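Local coordinates for conserved domain protein (Porphyromonas gingivalis, PDB 3PNN) that probably transfers a sugar to an acceptor, forming a glycosidic linkage, as a cytoplasmic glycosyltransferase with a Rossmann-like alpha/beta/alpha core, at residues Y38-Y41 with D42-A46; S245-I249 with P250-N254. One frame throughout, in Å; residues are numbered along the deposited sequence.

Contact 1: Y38-Y41 with D42-A46; sequences YSVY and DAIRA
The ring of Tyr41 turns its edge to Arg45: CE2 stands over the centre of one guanidinium face, 3.4 Å from CZ of Arg45, and the two planes are 67° apart. Edge of ring on face of guanidinium is thus the geometry here, and not a cation-pi stack on the ring face. The guanidinium's own edge is given to Asp42. In its plane, NH2 and NE both point at the one carboxylate oxygen, with NH2 of Arg45 2.8 Å from OD1 of Asp42 in a salt bridge and NE at 3.2 Å from the same OD1, a more bent bond. This side-on grip fixes the rotation of the guanidinium while the edge of the Tyr41 ring abuts its face. Tyr41 reaches it because CG lies anti to the backbone N (chi1 -170°), which turns the ring toward the C-terminal end, where Arg45 lies, and Arg45 folds back along the helix through a bend at chi3 (-75°). One residue earlier on each side, CG1 of Val40 meets CD1 of Ile44 at 4.0 Å. Four i to i+4 backbone bonds span the two segments, including Arg45 N to Tyr41 O at 3.0 Å. Tyr298 and Glu297 of the C-terminal segment add bonds to OD2 of Asp42 and NH2 of Arg45. Helix 35-46, the connection between parallel strands 7-11 and 50-55 in a beta-alpha-beta unit, packs Ser39 and Asp42 against Phe132 of helix 129-140.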
# COMPACT_ATOMS: atom_id res chain seq x y z
N TYR A 38 14.52 -0.72 0.27
CA TYR A 38 14.47 -0.77 -1.20
C TYR A 38 13.42 0.19 -1.76
O TYR A 38 13.67 0.88 -2.74
CB TYR A 38 14.26 -2.21 -1.71
CG TYR A 38 15.50 -3.03 -1.48
CD1 TYR A 38 16.51 -3.08 -2.44
CD2 TYR A 38 15.70 -3.69 -0.27
CE1 TYR A 38 17.68 -3.79 -2.22
CE2 TYR A 38 16.88 -4.42 -0.04
CZ TYR A 38 17.86 -4.45 -1.01
OH TYR A 38 19.04 -5.15 -0.78
N SER A 39 12.26 0.26 -1.10
CA SER A 39 11.21 1.19 -1.56
C SER A 39 11.67 2.64 -1.49
O SER A 39 11.46 3.41 -2.43
CB SER A 39 9.93 1.03 -0.74
OG SER A 39 9.31 -0.20 -1.04
N VAL A 40 12.27 3.01 -0.37
CA VAL A 40 12.73 4.38 -0.19
C VAL A 40 13.83 4.71 -1.18
O VAL A 40 13.82 5.77 -1.80
CB VAL A 40 13.17 4.67 1.27
CG1 VAL A 40 13.80 6.07 1.38
CG2 VAL A 40 11.98 4.50 2.21
N TYR A 41 14.79 3.80 -1.34
CA TYR A 41 15.85 3.99 -2.33
C TYR A 41 15.27 4.24 -3.73
O TYR A 41 15.68 5.17 -4.43
CB TYR A 41 16.77 2.76 -2.33
CG TYR A 41 18.05 2.93 -3.13
CD1 TYR A 41 19.19 3.47 -2.54
CD2 TYR A 41 18.11 2.55 -4.46
CE1 TYR A 41 20.36 3.62 -3.26
CE2 TYR A 41 19.27 2.71 -5.20
CZ TYR A 41 20.39 3.25 -4.59
OH TYR A 41 21.55 3.40 -5.32
N ASP A 42 14.32 3.41 -4.14
CA ASP A 42 13.75 3.57 -5.48
C ASP A 42 12.88 4.82 -5.57
O ASP A 42 12.84 5.47 -6.62
CB ASP A 42 12.97 2.32 -5.91
CG ASP A 42 13.89 1.19 -6.38
OD1 ASP A 42 15.01 1.49 -6.83
OD2 ASP A 42 13.48 0.02 -6.30
N ALA A 43 12.19 5.18 -4.49
CA ALA A 43 11.35 6.38 -4.54
C ALA A 43 12.23 7.60 -4.74
O ALA A 43 11.92 8.50 -5.53
CB ALA A 43 10.50 6.51 -3.25
N ILE A 44 13.37 7.62 -4.04
CA ILE A 44 14.31 8.72 -4.21
C ILE A 44 14.79 8.76 -5.66
O ILE A 44 14.77 9.82 -6.29
CB ILE A 44 15.51 8.62 -3.25
CG1 ILE A 44 15.05 8.86 -1.80
CG2 ILE A 44 16.62 9.59 -3.66
CD1 ILE A 44 16.12 8.59 -0.74
N ARG A 45 15.22 7.61 -6.18
CA ARG A 45 15.71 7.55 -7.56
C ARG A 45 14.64 8.01 -8.55
O ARG A 45 14.96 8.61 -9.59
CB ARG A 45 16.15 6.13 -7.94
CG ARG A 45 17.46 5.67 -7.34
CD ARG A 45 18.09 4.54 -8.16
NE ARG A 45 17.44 3.23 -8.00
CZ ARG A 45 18.04 2.07 -8.28
NH1 ARG A 45 19.30 2.07 -8.72
NH2 ARG A 45 17.41 0.92 -8.11
N ALA A 46 13.38 7.72 -8.24
CA ALA A 46 12.27 8.04 -9.14
C ALA A 46 11.83 9.50 -9.07
O ALA A 46 11.04 9.96 -9.89
CB ALA A 46 11.08 7.12 -8.87

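Contact 2: S245-I249 with P250-N254; sequences SEFFI and PFVVN
Phe247 and Val252 lie obliquely to one another, the far end of the ring reaching the valine: CZ of Phe247 is 3.4 Å from CG2 of Val252, and CE1 of the same ring is only slightly farther from that methyl. CG of Phe247 is anti to the main-chain nitrogen (chi1 -173°), which carries the ring forward to the first turn of the helix. Ile249 and Val253, one turn apart, are also set at a slant, and their CG2 methyls approach to 4.0 Å. The peptide link itself brings CD of Pro250 to 3.3 Å from CB of Ile249, while CB of Phe248 touches the same CD at 3.8 Å. The backbone bond from Val253 N to Ile249 O is nearly straight (177°) at 2.9 Å, whereas Val252 N to Phe248 O, at 3.4 Å, is weak. Around these residues, Phe232 and Phe235 of helix 223-239 meet the Phe247 ring, while Trp218 and Phe220 of strand 217-220 meet Ile249 and Val253. The whole is a helix N-terminus: Phe248 occupies the N-cap, and Pro250, which has no N-H to donate, stands in the first turn of helix 249-259, a position where proline is readily accommodated.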
# COMPACT_ATOMS: atom_id res chain seq x y z
N SER A 245 -14.91 -4.45 12.25
CA SER A 245 -15.15 -3.80 10.97
C SER A 245 -13.92 -2.98 10.56
O SER A 245 -13.23 -2.44 11.42
CB SER A 245 -16.39 -2.91 11.04
OG SER A 245 -16.30 -2.00 12.12
N GLU A 246 -13.66 -2.89 9.25
CA GLU A 246 -12.48 -2.19 8.75
C GLU A 246 -12.79 -1.34 7.53
O GLU A 246 -13.60 -1.72 6.68
CB GLU A 246 -11.37 -3.17 8.39
CG GLU A 246 -10.64 -3.76 9.59
CD GLU A 246 -9.51 -4.67 9.17
OE1 GLU A 246 -8.35 -4.20 9.10
OE2 GLU A 246 -9.78 -5.86 8.89
N PHE A 247 -12.12 -0.19 7.45
CA PHE A 247 -12.32 0.79 6.39
C PHE A 247 -11.11 0.73 5.47
O PHE A 247 -10.04 1.25 5.82
CB PHE A 247 -12.44 2.17 7.05
CG PHE A 247 -12.81 3.29 6.11
CD1 PHE A 247 -13.99 3.26 5.38
CD2 PHE A 247 -12.00 4.42 6.02
CE1 PHE A 247 -14.34 4.31 4.53
CE2 PHE A 247 -12.35 5.48 5.18
CZ PHE A 247 -13.51 5.42 4.43
N PHE A 248 -11.27 0.09 4.31
CA PHE A 248 -10.17 -0.27 3.42
C PHE A 248 -10.08 0.62 2.19
O PHE A 248 -11.11 1.07 1.68
CB PHE A 248 -10.35 -1.70 2.90
CG PHE A 248 -10.17 -2.76 3.94
CD1 PHE A 248 -8.94 -2.95 4.54
CD2 PHE A 248 -11.22 -3.59 4.30
CE1 PHE A 248 -8.76 -3.94 5.50
CE2 PHE A 248 -11.05 -4.58 5.25
CZ PHE A 248 -9.82 -4.75 5.85
N ILE A 249 -8.87 0.83 1.68
CA ILE A 249 -8.69 1.66 0.49
C ILE A 249 -9.49 1.19 -0.75
O ILE A 249 -10.21 1.99 -1.38
CB ILE A 249 -7.21 1.81 0.14
CG1 ILE A 249 -6.47 2.52 1.28
CG2 ILE A 249 -7.04 2.55 -1.19
CD1 ILE A 249 -4.95 2.47 1.11
N PRO A 250 -9.38 -0.11 -1.11
CA PRO A 250 -10.11 -0.62 -2.29
C PRO A 250 -11.61 -0.36 -2.20
O PRO A 250 -12.25 -0.08 -3.23
CB PRO A 250 -9.87 -2.13 -2.24
CG PRO A 250 -8.68 -2.32 -1.39
CD PRO A 250 -8.61 -1.17 -0.44
N PHE A 251 -12.18 -0.46 -1.00
CA PHE A 251 -13.61 -0.20 -0.83
C PHE A 251 -13.98 1.23 -1.22
O PHE A 251 -14.95 1.46 -1.95
CB PHE A 251 -14.07 -0.48 0.60
CG PHE A 251 -15.46 0.03 0.89
CD1 PHE A 251 -16.56 -0.76 0.66
CD2 PHE A 251 -15.65 1.31 1.39
CE1 PHE A 251 -17.84 -0.29 0.91
CE2 PHE A 251 -16.92 1.79 1.64
CZ PHE A 251 -18.02 0.99 1.40
N VAL A 252 -13.23 2.18 -0.69
CA VAL A 252 -13.43 3.59 -0.99
C VAL A 252 -13.21 3.89 -2.47
O VAL A 252 -14.02 4.56 -3.10
CB VAL A 252 -12.45 4.47 -0.17
CG1 VAL A 252 -12.48 5.91 -0.67
CG2 VAL A 252 -12.82 4.38 1.31
N VAL A 253 -12.10 3.41 -3.02
CA VAL A 253 -11.79 3.63 -4.43
C VAL A 253 -12.90 3.05 -5.30
O VAL A 253 -13.37 3.68 -6.25
CB VAL A 253 -10.43 3.02 -4.82
CG1 VAL A 253 -10.28 2.96 -6.34
CG2 VAL A 253 -9.28 3.82 -4.19
N ASN A 254 -13.34 1.85 -4.96
CA ASN A 254 -14.42 1.22 -5.71
C ASN A 254 -15.70 2.07 -5.70
O ASN A 254 -16.39 2.22 -6.72
CB ASN A 254 -14.68 -0.19 -5.16
CG ASN A 254 -15.61 -1.01 -6.03
OD1 ASN A 254 -15.25 -1.40 -7.15
ND2 ASN A 254 -16.80 -1.29 -5.53

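In the fold
Contact 1 comes first along the chain, within helix 35-46, and contact 2 follows some two hundred residues later, where the loop after helix 223-239 enters helix 249-259. Their centres are 27 Å apart, on opposite sides of the chain's centre, and the nearest atoms remain about 15 Å from one another. They share no helix. Contact 1 belongs to the beta-alpha-beta unit of strands 7-11 and 50-55; contact 2 rests on strand 217-220, which pairs antiparallel with strand 118-122, itself a parallel neighbour of strand 7-11. The strands thus link the two regions indirectly, placing them at separate parts of the Rossmann-like glycosyltransferase fold.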